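Local coordinates for CELL WALL surface anchor family protein (Streptococcus pneumoniae, PDB 2Y1V) that is the major pilin of the pneumococcal pilus, a structural subunit that probably polymerises to form the pilus shaft, at residues I116-T121 / N298-G303; K165-K170 / D190-E195; V228-V233 / A266-K271; G315-T320 / G394-K399; I331-E336 / L355-N360. One frame throughout, in Å; residues are numbered along the deposited sequence.

Interaction 1 (I116-T121 / N298-G303)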
# COMPACT_ATOMS: atom_id res chain seq x y z
N ILE A 116 0.94 -29.61 -13.66
CA ILE A 116 0.06 -28.46 -13.86
C ILE A 116 0.21 -27.45 -12.74
O ILE A 116 -0.50 -27.50 -11.72
CB ILE A 116 -1.39 -28.88 -14.11
CG1 ILE A 116 -1.41 -29.82 -15.32
CG2 ILE A 116 -2.25 -27.66 -14.37
CD1 ILE A 116 -2.74 -30.45 -15.59
N HIS A 117 1.17 -26.55 -12.95
CA HIS A 117 1.58 -25.55 -11.96
C HIS A 117 0.36 -24.83 -11.44
O HIS A 117 0.27 -24.50 -10.28
CB HIS A 117 2.50 -24.52 -12.62
CG HIS A 117 3.88 -25.02 -12.91
ND1 HIS A 117 4.30 -25.37 -14.17
CD2 HIS A 117 4.95 -25.20 -12.10
CE1 HIS A 117 5.56 -25.76 -14.13
NE2 HIS A 117 5.98 -25.66 -12.89
N SER A 118 -0.56 -24.60 -12.35
CA SER A 118 -1.72 -23.80 -12.08
C SER A 118 -2.72 -24.47 -11.15
O SER A 118 -3.66 -23.83 -10.70
CB SER A 118 -2.39 -23.45 -13.41
OG SER A 118 -3.19 -22.30 -13.25
N LEU A 119 -2.53 -25.76 -10.86
CA LEU A 119 -3.44 -26.53 -10.00
C LEU A 119 -2.74 -27.24 -8.83
O LEU A 119 -3.20 -28.25 -8.32
CB LEU A 119 -4.16 -27.59 -10.85
CG LEU A 119 -5.12 -27.17 -11.96
CD1 LEU A 119 -5.53 -28.41 -12.74
CD2 LEU A 119 -6.36 -26.46 -11.42
N SER A 120 -1.60 -26.71 -8.42
CA SER A 120 -0.84 -27.34 -7.35
C SER A 120 -1.02 -26.52 -6.06
O SER A 120 -1.68 -25.49 -6.06
CB SER A 120 0.63 -27.43 -7.76
OG SER A 120 0.76 -28.28 -8.91
N THR A 121 -0.44 -26.99 -4.97
CA THR A 121 -0.53 -26.26 -3.74
C THR A 121 0.85 -26.00 -3.16
O THR A 121 1.00 -25.23 -2.21
CB THR A 121 -1.41 -27.02 -2.72
OG1 THR A 121 -0.78 -28.26 -2.39
CG2 THR A 121 -2.80 -27.29 -3.31
N ASN A 298 1.69 -19.32 -8.65
CA ASN A 298 1.53 -20.21 -9.80
C ASN A 298 0.04 -20.47 -10.05
O ASN A 298 -0.35 -20.90 -11.14
CB ASN A 298 2.29 -21.52 -9.58
CG ASN A 298 3.78 -21.37 -9.82
OD1 ASN A 298 4.23 -20.34 -10.32
ND2 ASN A 298 4.54 -22.40 -9.49
N ASN A 299 -0.76 -20.23 -9.02
CA ASN A 299 -2.22 -20.33 -9.08
C ASN A 299 -2.76 -18.91 -9.12
O ASN A 299 -2.08 -17.98 -8.66
CB ASN A 299 -2.77 -21.05 -7.84
CG ASN A 299 -2.13 -22.39 -7.60
OD1 ASN A 299 -1.63 -23.02 -8.52
ND2 ASN A 299 -2.16 -22.86 -6.36
N PRO A 300 -3.98 -18.71 -9.66
CA PRO A 300 -4.49 -17.33 -9.66
C PRO A 300 -4.66 -16.83 -8.22
O PRO A 300 -4.93 -17.63 -7.31
CB PRO A 300 -5.86 -17.45 -10.34
CG PRO A 300 -5.76 -18.71 -11.17
CD PRO A 300 -4.89 -19.65 -10.34
N ASP A 301 -4.50 -15.52 -8.02
CA ASP A 301 -4.52 -14.93 -6.69
C ASP A 301 -5.49 -13.75 -6.62
O ASP A 301 -5.61 -12.96 -7.56
CB ASP A 301 -3.11 -14.51 -6.24
CG ASP A 301 -2.99 -14.41 -4.71
OD1 ASP A 301 -2.96 -15.47 -4.04
OD2 ASP A 301 -2.94 -13.28 -4.18
N HIS A 302 -6.16 -13.63 -5.47
CA HIS A 302 -7.21 -12.64 -5.27
C HIS A 302 -6.84 -11.65 -4.19
O HIS A 302 -7.60 -10.73 -3.92
CB HIS A 302 -8.51 -13.33 -4.86
CG HIS A 302 -9.01 -14.32 -5.86
ND1 HIS A 302 -8.65 -15.64 -5.83
CD2 HIS A 302 -9.85 -14.17 -6.92
CE1 HIS A 302 -9.25 -16.28 -6.83
NE2 HIS A 302 -9.99 -15.40 -7.50
N GLY A 303 -5.69 -11.85 -3.58
CA GLY A 303 -5.22 -10.94 -2.55
C GLY A 303 -4.86 -9.60 -3.14
O GLY A 303 -4.62 -9.48 -4.33

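Interaction 2 (K165-K170 / D190-E195)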
# COMPACT_ATOMS: atom_id res chain seq x y z
N LYS A 165 9.52 -0.70 -2.40
CA LYS A 165 8.98 0.58 -2.84
C LYS A 165 9.71 1.72 -2.12
O LYS A 165 10.03 1.60 -0.95
CB LYS A 165 7.49 0.67 -2.53
CG LYS A 165 6.88 2.02 -2.89
CD LYS A 165 5.44 2.13 -2.43
CE LYS A 165 4.89 3.54 -2.65
NZ LYS A 165 3.57 3.69 -1.97
N ASP A 166 9.98 2.81 -2.83
CA ASP A 166 10.63 3.96 -2.21
C ASP A 166 10.44 5.16 -3.13
O ASP A 166 9.83 5.04 -4.19
CB ASP A 166 12.12 3.67 -2.01
CG ASP A 166 12.70 4.34 -0.76
OD1 ASP A 166 12.28 5.44 -0.37
OD2 ASP A 166 13.62 3.74 -0.17
N PHE A 167 10.93 6.32 -2.72
CA PHE A 167 10.86 7.47 -3.60
C PHE A 167 11.66 7.22 -4.88
O PHE A 167 12.65 6.48 -4.89
CB PHE A 167 11.37 8.74 -2.89
CG PHE A 167 10.55 9.13 -1.69
CD1 PHE A 167 9.20 9.40 -1.81
CD2 PHE A 167 11.14 9.21 -0.43
CE1 PHE A 167 8.45 9.76 -0.71
CE2 PHE A 167 10.40 9.57 0.67
CZ PHE A 167 9.05 9.85 0.53
N LYS A 168 11.22 7.85 -5.97
CA LYS A 168 11.93 7.84 -7.24
C LYS A 168 13.45 7.83 -7.03
O LYS A 168 13.98 8.70 -6.35
CB LYS A 168 11.54 9.07 -8.05
CG LYS A 168 12.20 9.15 -9.43
CD LYS A 168 11.76 10.41 -10.17
CE LYS A 168 12.67 10.69 -11.36
NZ LYS A 168 14.07 10.85 -10.90
N GLY A 169 14.12 6.84 -7.59
CA GLY A 169 15.57 6.75 -7.48
C GLY A 169 16.12 5.90 -6.35
O GLY A 169 17.21 5.38 -6.46
N LYS A 170 15.35 5.74 -5.27
CA LYS A 170 15.86 5.10 -4.07
C LYS A 170 15.52 3.62 -3.87
O LYS A 170 15.95 3.01 -2.89
CB LYS A 170 15.41 5.88 -2.83
CG LYS A 170 16.27 7.09 -2.48
CD LYS A 170 15.64 8.40 -2.95
CE LYS A 170 15.91 9.53 -1.95
NZ LYS A 170 15.39 10.84 -2.43
N ASP A 190 3.29 19.66 -3.08
CA ASP A 190 4.41 18.87 -3.57
C ASP A 190 3.93 17.61 -4.24
O ASP A 190 2.97 16.96 -3.78
CB ASP A 190 5.37 18.50 -2.44
CG ASP A 190 6.37 19.61 -2.15
OD1 ASP A 190 6.48 20.54 -2.99
OD2 ASP A 190 7.06 19.55 -1.11
N VAL A 191 4.59 17.26 -5.33
CA VAL A 191 4.30 16.02 -6.02
C VAL A 191 5.33 14.98 -5.57
O VAL A 191 6.53 15.18 -5.73
CB VAL A 191 4.30 16.21 -7.55
CG1 VAL A 191 4.31 14.86 -8.23
CG2 VAL A 191 3.08 17.04 -7.98
N VAL A 192 4.85 13.89 -4.98
CA VAL A 192 5.73 12.84 -4.52
C VAL A 192 5.85 11.79 -5.60
O VAL A 192 4.86 11.31 -6.11
CB VAL A 192 5.20 12.17 -3.26
CG1 VAL A 192 6.22 11.15 -2.77
CG2 VAL A 192 4.89 13.20 -2.17
N GLU A 193 7.08 11.44 -5.95
CA GLU A 193 7.33 10.48 -7.02
C GLU A 193 7.86 9.18 -6.44
O GLU A 193 8.87 9.16 -5.74
CB GLU A 193 8.32 11.06 -8.02
CG GLU A 193 7.66 12.13 -8.90
CD GLU A 193 8.52 12.59 -10.07
OE1 GLU A 193 9.73 12.90 -9.86
OE2 GLU A 193 7.97 12.67 -11.18
N TYR A 194 7.14 8.10 -6.73
CA TYR A 194 7.44 6.82 -6.13
C TYR A 194 7.95 5.83 -7.17
O TYR A 194 7.71 5.98 -8.37
CB TYR A 194 6.19 6.22 -5.47
CG TYR A 194 5.58 7.00 -4.32
CD1 TYR A 194 6.16 6.98 -3.05
CD2 TYR A 194 4.41 7.72 -4.49
CE1 TYR A 194 5.59 7.68 -2.00
CE2 TYR A 194 3.83 8.41 -3.46
CZ TYR A 194 4.42 8.38 -2.21
OH TYR A 194 3.83 9.09 -1.20
N GLU A 195 8.58 4.78 -6.68
CA GLU A 195 9.21 3.79 -7.51
C GLU A 195 8.95 2.41 -6.89
O GLU A 195 9.19 2.20 -5.68
CB GLU A 195 10.70 4.07 -7.46
CG GLU A 195 11.58 3.25 -8.34
CD GLU A 195 12.99 3.84 -8.38
OE1 GLU A 195 13.64 3.93 -7.33
OE2 GLU A 195 13.44 4.24 -9.47

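Interaction 3 (V228-V233 / A266-K271)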
# COMPACT_ATOMS: atom_id res chain seq x y z
N VAL A 228 4.92 1.29 -16.56
CA VAL A 228 5.44 -0.02 -16.16
C VAL A 228 6.40 -0.51 -17.21
O VAL A 228 6.04 -0.57 -18.38
CB VAL A 228 4.32 -1.07 -16.12
CG1 VAL A 228 4.75 -2.29 -15.33
CG2 VAL A 228 3.05 -0.48 -15.56
N THR A 229 7.60 -0.91 -16.80
CA THR A 229 8.56 -1.51 -17.73
C THR A 229 9.03 -2.87 -17.23
O THR A 229 8.96 -3.16 -16.02
CB THR A 229 9.82 -0.61 -17.97
OG1 THR A 229 10.60 -0.51 -16.77
CG2 THR A 229 9.43 0.78 -18.44
N VAL A 230 9.48 -3.69 -18.18
CA VAL A 230 10.06 -5.00 -17.91
C VAL A 230 11.44 -5.03 -18.55
O VAL A 230 11.55 -5.03 -19.77
CB VAL A 230 9.23 -6.12 -18.55
CG1 VAL A 230 9.94 -7.45 -18.41
CG2 VAL A 230 7.85 -6.17 -17.93
N ASP A 231 12.48 -5.07 -17.72
CA ASP A 231 13.83 -4.84 -18.21
C ASP A 231 13.88 -3.55 -19.05
O ASP A 231 14.33 -3.57 -20.19
CB ASP A 231 14.36 -6.04 -19.02
CG ASP A 231 14.71 -7.24 -18.12
OD1 ASP A 231 14.73 -7.08 -16.88
OD2 ASP A 231 14.97 -8.35 -18.65
N ASP A 232 13.42 -2.44 -18.48
CA ASP A 232 13.54 -1.13 -19.12
C ASP A 232 12.50 -0.89 -20.23
O ASP A 232 12.22 0.25 -20.58
CB ASP A 232 14.95 -0.93 -19.69
CG ASP A 232 16.00 -0.65 -18.61
OD1 ASP A 232 15.93 0.43 -17.99
OD2 ASP A 232 16.90 -1.50 -18.41
N VAL A 233 11.93 -1.97 -20.76
CA VAL A 233 10.98 -1.88 -21.87
C VAL A 233 9.52 -1.68 -21.43
O VAL A 233 8.98 -2.46 -20.66
CB VAL A 233 11.04 -3.13 -22.79
CG1 VAL A 233 10.09 -2.95 -23.99
CG2 VAL A 233 12.48 -3.42 -23.24
N ALA A 266 16.55 -15.29 -17.54
CA ALA A 266 17.23 -14.55 -16.48
C ALA A 266 16.26 -13.84 -15.55
O ALA A 266 15.15 -13.50 -15.95
CB ALA A 266 18.23 -13.55 -17.08
N GLU A 267 16.68 -13.63 -14.31
CA GLU A 267 15.93 -12.80 -13.36
C GLU A 267 15.40 -11.58 -14.13
O GLU A 267 16.16 -10.90 -14.83
CB GLU A 267 16.89 -12.35 -12.26
CG GLU A 267 16.30 -12.21 -10.90
CD GLU A 267 17.20 -11.43 -9.97
OE1 GLU A 267 17.67 -10.35 -10.39
OE2 GLU A 267 17.43 -11.88 -8.83
N LYS A 268 14.10 -11.31 -14.04
CA LYS A 268 13.52 -10.17 -14.78
C LYS A 268 13.20 -9.00 -13.84
O LYS A 268 12.90 -9.21 -12.68
CB LYS A 268 12.27 -10.60 -15.56
CG LYS A 268 12.52 -11.68 -16.61
CD LYS A 268 13.06 -11.10 -17.93
CE LYS A 268 11.99 -10.22 -18.59
NZ LYS A 268 12.13 -10.08 -20.07
N THR A 269 13.26 -7.77 -14.34
CA THR A 269 13.06 -6.61 -13.47
C THR A 269 11.85 -5.76 -13.85
O THR A 269 11.84 -5.10 -14.90
CB THR A 269 14.28 -5.68 -13.42
OG1 THR A 269 15.35 -6.35 -12.73
CG2 THR A 269 13.92 -4.40 -12.68
N VAL A 270 10.84 -5.76 -12.98
CA VAL A 270 9.67 -4.96 -13.27
C VAL A 270 9.73 -3.63 -12.55
O VAL A 270 9.93 -3.58 -11.34
CB VAL A 270 8.39 -5.69 -12.88
CG1 VAL A 270 7.21 -4.90 -13.36
CG2 VAL A 270 8.39 -7.10 -13.47
N LYS A 271 9.56 -2.53 -13.28
CA LYS A 271 9.52 -1.22 -12.64
C LYS A 271 8.22 -0.47 -12.88
O LYS A 271 7.78 -0.31 -14.01
CB LYS A 271 10.71 -0.38 -13.08
CG LYS A 271 10.84 0.93 -12.32
CD LYS A 271 12.17 1.59 -12.60
CE LYS A 271 12.23 3.00 -12.03
NZ LYS A 271 13.23 3.79 -12.81
O HOH W 1 12.19 -2.14 -15.95

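Interaction 4 (G315-T320 / G394-K399)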
# COMPACT_ATOMS: atom_id res chain seq x y z
N GLY A 315 -14.35 6.26 18.43
CA GLY A 315 -12.98 5.76 18.44
C GLY A 315 -12.95 4.25 18.31
O GLY A 315 -12.02 3.59 18.78
N ASP A 316 -13.98 3.71 17.66
CA ASP A 316 -14.20 2.27 17.49
C ASP A 316 -13.97 1.89 16.02
O ASP A 316 -14.38 2.61 15.11
CB ASP A 316 -15.64 1.91 17.86
CG ASP A 316 -15.88 1.90 19.37
OD1 ASP A 316 -14.99 1.47 20.14
OD2 ASP A 316 -16.99 2.29 19.80
N LEU A 317 -13.32 0.74 15.81
CA LEU A 317 -12.98 0.23 14.49
C LEU A 317 -13.11 -1.29 14.51
O LEU A 317 -12.52 -1.95 15.37
CB LEU A 317 -11.54 0.59 14.15
CG LEU A 317 -11.06 0.64 12.70
CD1 LEU A 317 -9.58 0.93 12.71
CD2 LEU A 317 -11.36 -0.63 11.94
N THR A 318 -13.87 -1.83 13.56
CA THR A 318 -14.22 -3.22 13.55
C THR A 318 -13.72 -3.93 12.31
O THR A 318 -13.90 -3.44 11.19
CB THR A 318 -15.77 -3.40 13.62
OG1 THR A 318 -16.24 -2.91 14.87
CG2 THR A 318 -16.15 -4.87 13.48
N LEU A 319 -13.09 -5.08 12.52
CA LEU A 319 -12.66 -5.97 11.43
C LEU A 319 -13.65 -7.08 11.32
O LEU A 319 -14.11 -7.60 12.33
CB LEU A 319 -11.30 -6.60 11.73
CG LEU A 319 -10.88 -7.79 10.86
CD1 LEU A 319 -10.48 -7.29 9.52
CD2 LEU A 319 -9.72 -8.54 11.52
N THR A 320 -13.94 -7.48 10.09
CA THR A 320 -14.87 -8.56 9.85
C THR A 320 -14.33 -9.44 8.75
O THR A 320 -14.02 -8.96 7.68
CB THR A 320 -16.24 -8.01 9.44
OG1 THR A 320 -16.63 -6.99 10.37
CG2 THR A 320 -17.29 -9.13 9.43
N GLY A 394 -15.11 3.19 10.58
CA GLY A 394 -15.27 2.21 11.63
C GLY A 394 -15.41 0.78 11.16
O GLY A 394 -15.52 -0.12 12.00
N GLU A 395 -15.40 0.57 9.84
CA GLU A 395 -15.53 -0.79 9.30
C GLU A 395 -14.46 -1.19 8.28
O GLU A 395 -14.27 -0.53 7.25
CB GLU A 395 -16.92 -0.99 8.69
CG GLU A 395 -18.10 -0.71 9.62
CD GLU A 395 -18.17 -1.64 10.82
OE1 GLU A 395 -17.47 -2.68 10.80
OE2 GLU A 395 -18.92 -1.33 11.78
N ILE A 396 -13.76 -2.28 8.55
CA ILE A 396 -12.86 -2.88 7.57
C ILE A 396 -13.22 -4.33 7.37
O ILE A 396 -13.31 -5.10 8.35
CB ILE A 396 -11.39 -2.78 7.99
CG1 ILE A 396 -10.91 -1.34 7.92
CG2 ILE A 396 -10.52 -3.63 7.10
CD1 ILE A 396 -9.72 -1.09 8.76
N ALA A 397 -13.41 -4.72 6.11
CA ALA A 397 -13.78 -6.10 5.80
C ALA A 397 -12.70 -6.80 4.96
O ALA A 397 -12.11 -6.20 4.07
CB ALA A 397 -15.12 -6.16 5.09
N VAL A 398 -12.49 -8.07 5.27
CA VAL A 398 -11.44 -8.86 4.66
C VAL A 398 -11.99 -10.19 4.21
O VAL A 398 -12.73 -10.86 4.94
CB VAL A 398 -10.29 -9.12 5.63
CG1 VAL A 398 -9.23 -9.99 4.98
CG2 VAL A 398 -9.69 -7.80 6.06
N LYS A 399 -11.64 -10.57 3.00
CA LYS A 399 -12.09 -11.83 2.47
C LYS A 399 -10.89 -12.74 2.23
O LYS A 399 -9.91 -12.33 1.58
CB LYS A 399 -12.89 -11.62 1.19
CG LYS A 399 -13.17 -12.90 0.47
CD LYS A 399 -14.56 -12.94 -0.15
CE LYS A 399 -14.76 -11.93 -1.25
NZ LYS A 399 -16.12 -12.09 -1.85
O HOH W 2 -16.06 -4.40 9.70

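Interaction 5 (I331-E336 / L355-N360)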
# COMPACT_ATOMS: atom_id res chain seq x y z
N ILE A 331 -16.90 -20.86 2.36
CA ILE A 331 -16.40 -22.00 3.08
C ILE A 331 -16.24 -21.63 4.56
O ILE A 331 -16.27 -20.45 4.91
CB ILE A 331 -15.07 -22.54 2.50
CG1 ILE A 331 -14.04 -21.42 2.34
CG2 ILE A 331 -15.32 -23.25 1.19
CD1 ILE A 331 -12.62 -21.91 1.99
N PRO A 332 -16.10 -22.63 5.43
CA PRO A 332 -15.90 -22.39 6.86
C PRO A 332 -14.51 -21.88 7.20
O PRO A 332 -13.55 -22.21 6.51
CB PRO A 332 -16.13 -23.77 7.50
CG PRO A 332 -16.20 -24.76 6.41
CD PRO A 332 -16.13 -24.07 5.07
N ALA A 333 -14.40 -21.10 8.26
CA ALA A 333 -13.13 -20.54 8.68
C ALA A 333 -11.94 -21.51 8.54
O ALA A 333 -11.93 -22.59 9.13
CB ALA A 333 -13.22 -20.00 10.11
N GLY A 334 -10.95 -21.10 7.76
CA GLY A 334 -9.79 -21.95 7.50
C GLY A 334 -8.88 -22.16 8.70
O GLY A 334 -8.29 -23.22 8.85
N ALA A 335 -8.74 -21.15 9.54
CA ALA A 335 -7.89 -21.28 10.71
C ALA A 335 -7.91 -20.01 11.53
O ALA A 335 -8.65 -19.08 11.23
CB ALA A 335 -6.45 -21.60 10.30
N GLU A 336 -7.09 -19.99 12.57
CA GLU A 336 -6.92 -18.79 13.34
C GLU A 336 -6.35 -17.72 12.41
O GLU A 336 -5.59 -18.02 11.47
CB GLU A 336 -5.98 -19.07 14.51
CG GLU A 336 -6.20 -18.15 15.71
CD GLU A 336 -5.38 -18.57 16.93
OE1 GLU A 336 -4.13 -18.54 16.84
OE2 GLU A 336 -6.00 -18.91 17.98
N LEU A 355 -8.49 -13.70 15.48
CA LEU A 355 -9.84 -14.16 15.27
C LEU A 355 -9.82 -15.66 15.31
O LEU A 355 -9.23 -16.28 14.42
CB LEU A 355 -10.35 -13.71 13.89
CG LEU A 355 -11.26 -12.48 13.78
CD1 LEU A 355 -10.89 -11.39 14.78
CD2 LEU A 355 -11.28 -11.93 12.35
N THR A 356 -10.42 -16.26 16.35
CA THR A 356 -10.55 -17.70 16.38
C THR A 356 -11.55 -18.10 15.31
O THR A 356 -12.38 -17.29 14.88
CB THR A 356 -10.97 -18.27 17.78
OG1 THR A 356 -12.34 -17.97 18.08
CG2 THR A 356 -10.06 -17.73 18.89
N THR A 357 -11.45 -19.36 14.88
CA THR A 357 -12.33 -19.96 13.87
C THR A 357 -13.85 -19.74 14.03
O THR A 357 -14.60 -19.81 13.04
CB THR A 357 -12.06 -21.47 13.81
OG1 THR A 357 -10.75 -21.68 13.25
CG2 THR A 357 -13.11 -22.19 12.97
N ASP A 358 -14.30 -19.50 15.25
CA ASP A 358 -15.73 -19.38 15.55
C ASP A 358 -16.25 -17.94 15.58
O ASP A 358 -17.44 -17.70 15.36
CB ASP A 358 -16.02 -20.02 16.91
CG ASP A 358 -14.98 -19.66 17.94
OD1 ASP A 358 -13.78 -19.97 17.72
OD2 ASP A 358 -15.35 -19.02 18.95
N LYS A 359 -15.35 -16.99 15.85
CA LYS A 359 -15.72 -15.58 15.99
C LYS A 359 -15.15 -14.78 14.83
O LYS A 359 -13.95 -14.52 14.80
CB LYS A 359 -15.17 -15.03 17.32
CG LYS A 359 -13.67 -14.69 17.24
CD LYS A 359 -13.02 -14.54 18.62
CE LYS A 359 -11.67 -13.82 18.51
NZ LYS A 359 -11.80 -12.33 18.39
N ASN A 360 -15.98 -14.36 13.89
CA ASN A 360 -15.45 -13.75 12.67
C ASN A 360 -15.26 -12.23 12.70
O ASN A 360 -15.01 -11.62 11.65
CB ASN A 360 -16.32 -14.13 11.48
CG ASN A 360 -17.46 -13.18 11.29
OD1 ASN A 360 -18.19 -12.88 12.24
ND2 ASN A 360 -17.61 -12.66 10.08

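Interaction 1 (I116-T121 / N298-G303)
The short 3-10 turn at H117-S118 comes up against the irregular chain at N298-N299, with CA of S118 only 4.6 Å from CA of N299 and a CA-H...O contact from S118 CA to N298 O at 3.3 Å. N299 carries the contact. With CG beside its own backbone N (chi1 -54°), its amide reaches into the turn, and ND2 donates to S120 O at 2.7 Å, with that oxygen close to the amide plane. The same ND2 also bonds to D403 O, so both partners fix which way round the amide lies. OD1 is therefore turned toward two other carbonyls, H117 O at 3.0 Å and S118 O at 3.1 Å, neither of which can donate to it. N298 lies next to the H117 ring, its ND2 3.8 Å from CD2 and the amide and ring planes 76° apart; that nitrogen donates to L130 O. S120 OG donates to I116 O within the turn and is also bonded with M52 N. Asparagine suits position 299 because a short, flat amide can use its two N-H groups on two separate backbone carbonyls, S120 O in the facing turn and D403 O beyond strand 395-402. One good hydrogen bond thus crosses between the segments, and the crowding of acceptors round OD1 probably costs part of what it gains.

Interaction 2 (K165-K170 / D190-E195)
The rings of F167 and Y194 lie side by side and point the same way, their planes 21° apart but slid until the centroids are 5.8 Å from each other, so they barely overlap. V192 CG1 touches both rings: it meets CE1 of F167 at the ring edge, 3.3 Å away, and also sits over one face of Y194 near the rim. The fully extended chain of K165 crosses Y194 obliquely, CE 3.7 Å from CD1 and NZ over the ring face, 4.4 Å from its centroid. This resembles a cation-pi pose, yet NZ is joined covalently to CG of N290 and so should carry little charge. Beyond F167 the chain leaves the strand in a type II turn. K168 N bonds E193 O at 2.7 Å, almost straight, while the K168 and E193 side chains run alongside each other. E195 reaches out extended to the turn: OE2 takes a weak bond from G169 N, and OE1 accepts from A171 N. Glycine fits at 169, where phi is positive. D166 and E195 form the antiparallel hydrogen-bonded pair of the strands. A lysine-asparagine isopeptide bond, with its amide bonded to the D213 carboxylate and beside an aromatic ring, is characteristic of Gram-positive pilin domains, which it staples internally.

Interaction 3 (V228-V233 / A266-K271)
D231 grips T269 by two bonds: its backbone N donates to T269 O at 2.9 Å, and T269 N answers to the side chain, meeting OD1 at 3.0 Å on the syn side but tilted well out of the carboxylate plane. The carboxylate thus stands in for a backbone carbonyl where the pairing of the strands gives out. Two residues further in, T229 and K271 form an antiparallel hydrogen-bonded pair, bonded in both directions between N and O. The other oxygen of D231, OD2, makes a long salt bridge of 3.6 Å to K268 NZ. That lysine folds back at chi2 (-82°) and chi3 (-66°), which brings its CE to 3.5 Å from V230 CG1, so that the end of the lysine chain lies against the valine methyl. A water takes the N-H of D232 and donates to T269 O, tying the turn to the facing strand. The type I' turn from V230 to V233 puts D231 and D232 at positive phi, which aspartate tolerates better than most residues. On the face with V230, V228 CG1 and V270 CG1 lie side by side, 4.1 Å apart. Strand 268-278 runs between 219-230 and 191-200: K268 and V270 bond by their backbones to I200 and T198, T269 OG1 bonds K199 NZ, and V270 packs on I200.

Interaction 4 (G315-T320 / G394-K399)
L317 swings its CG trans to the backbone N (chi1 -158°), while I396 sets CG1 beside its own N (chi1 -70°), and these settings bring CD2 of the leucine within 3.6 Å of CD1 of the isoleucine. The two belong to a parallel pair, strands 317-325 and 395-402, central in the four-stranded mixed sheet of a Cna-B-like, transthyretin-related domain. L319 works likewise, its CD1 meeting CG2 of V398 at 3.6 Å. Together these branched aliphatic chains form one oily face, on which F375 packs against both leucines. The backbones are stitched in the staggered way of parallel strands, T318 taking G394 O and giving its own O to I396 N, T320 then bonding I396 O and V398 N. G394, with positive phi, starts the strand in a conformation that glycine adopts readily. On the other face T318, T320, E395 and A397 are small or polar. E395 bends at its second torsion to lie alongside T318, with E395 OE1 3.4 Å from T318 CB, and T318 OG1 bonds T363 OG1. Between these residues a water lies 2.8 Å from T318 O and 2.7 Å from T320 OG1, and also beside E395 OE1.

Interaction 5 (I331-E336 / L355-N360)
The flat groups that meet across this contact are the E336 carboxylate, whose OE2 is 4.3 Å from the T356 methyl CG2, and the carbonyls of T357 and L355. Carbon is what meets these carbonyls: A333 CB comes within 3.2 Å of T357 O, a tight approach, and E336 CA makes a CA-H...O contact of 3.6 Å with L355 O. The E336 side chain stretches out, CG trans to its backbone N (chi1 -154°), and its CG too passes near L355 O. T357 is turned so that its methyl faces A333, CG2 to CB 3.6 Å, while T357 OG1 lies 3.7 Å from A335 C. A small alanine suits position 333, where its methyl fits against the turn and also touches W323. Contact between the two segments is thus chiefly van der Waals, at the surface of the protein. Residues T356 to K359 form a type I beta turn, closed by K359 N on T356 O, with D358 in a position that aspartate commonly takes. L355 pairs by its backbone with A337, next to E336. The arrangement is that of a loop leading into strand 337-343 that packs on the turn linking strand 349-355 to strand 361-364, consistent with the surface of a Cna-B-like beta domain.

In the fold
Interactions 2 and 3 share a sheet and touch through a long, weak ion pair, E195 OE2 to K271 NZ at 3.4 Å, their centres 18 Å apart. Interaction 5 is nested along the chain inside the loop closed by interaction 4; the two meet where L319 CD2 packs on L355 CD2 at 3.8 Å. Interaction 1 stands apart, its nearest atoms about 6 Å from those of interaction 4, and encloses interactions 2 and 3 in sequence. Interactions 3 and 4 lie on opposite sides of the chain's centre, 37 Å between centres. Nickel is close to interaction 2, about 7 Å from the K165 side chain, and about 13 Å from L317 in interaction 4.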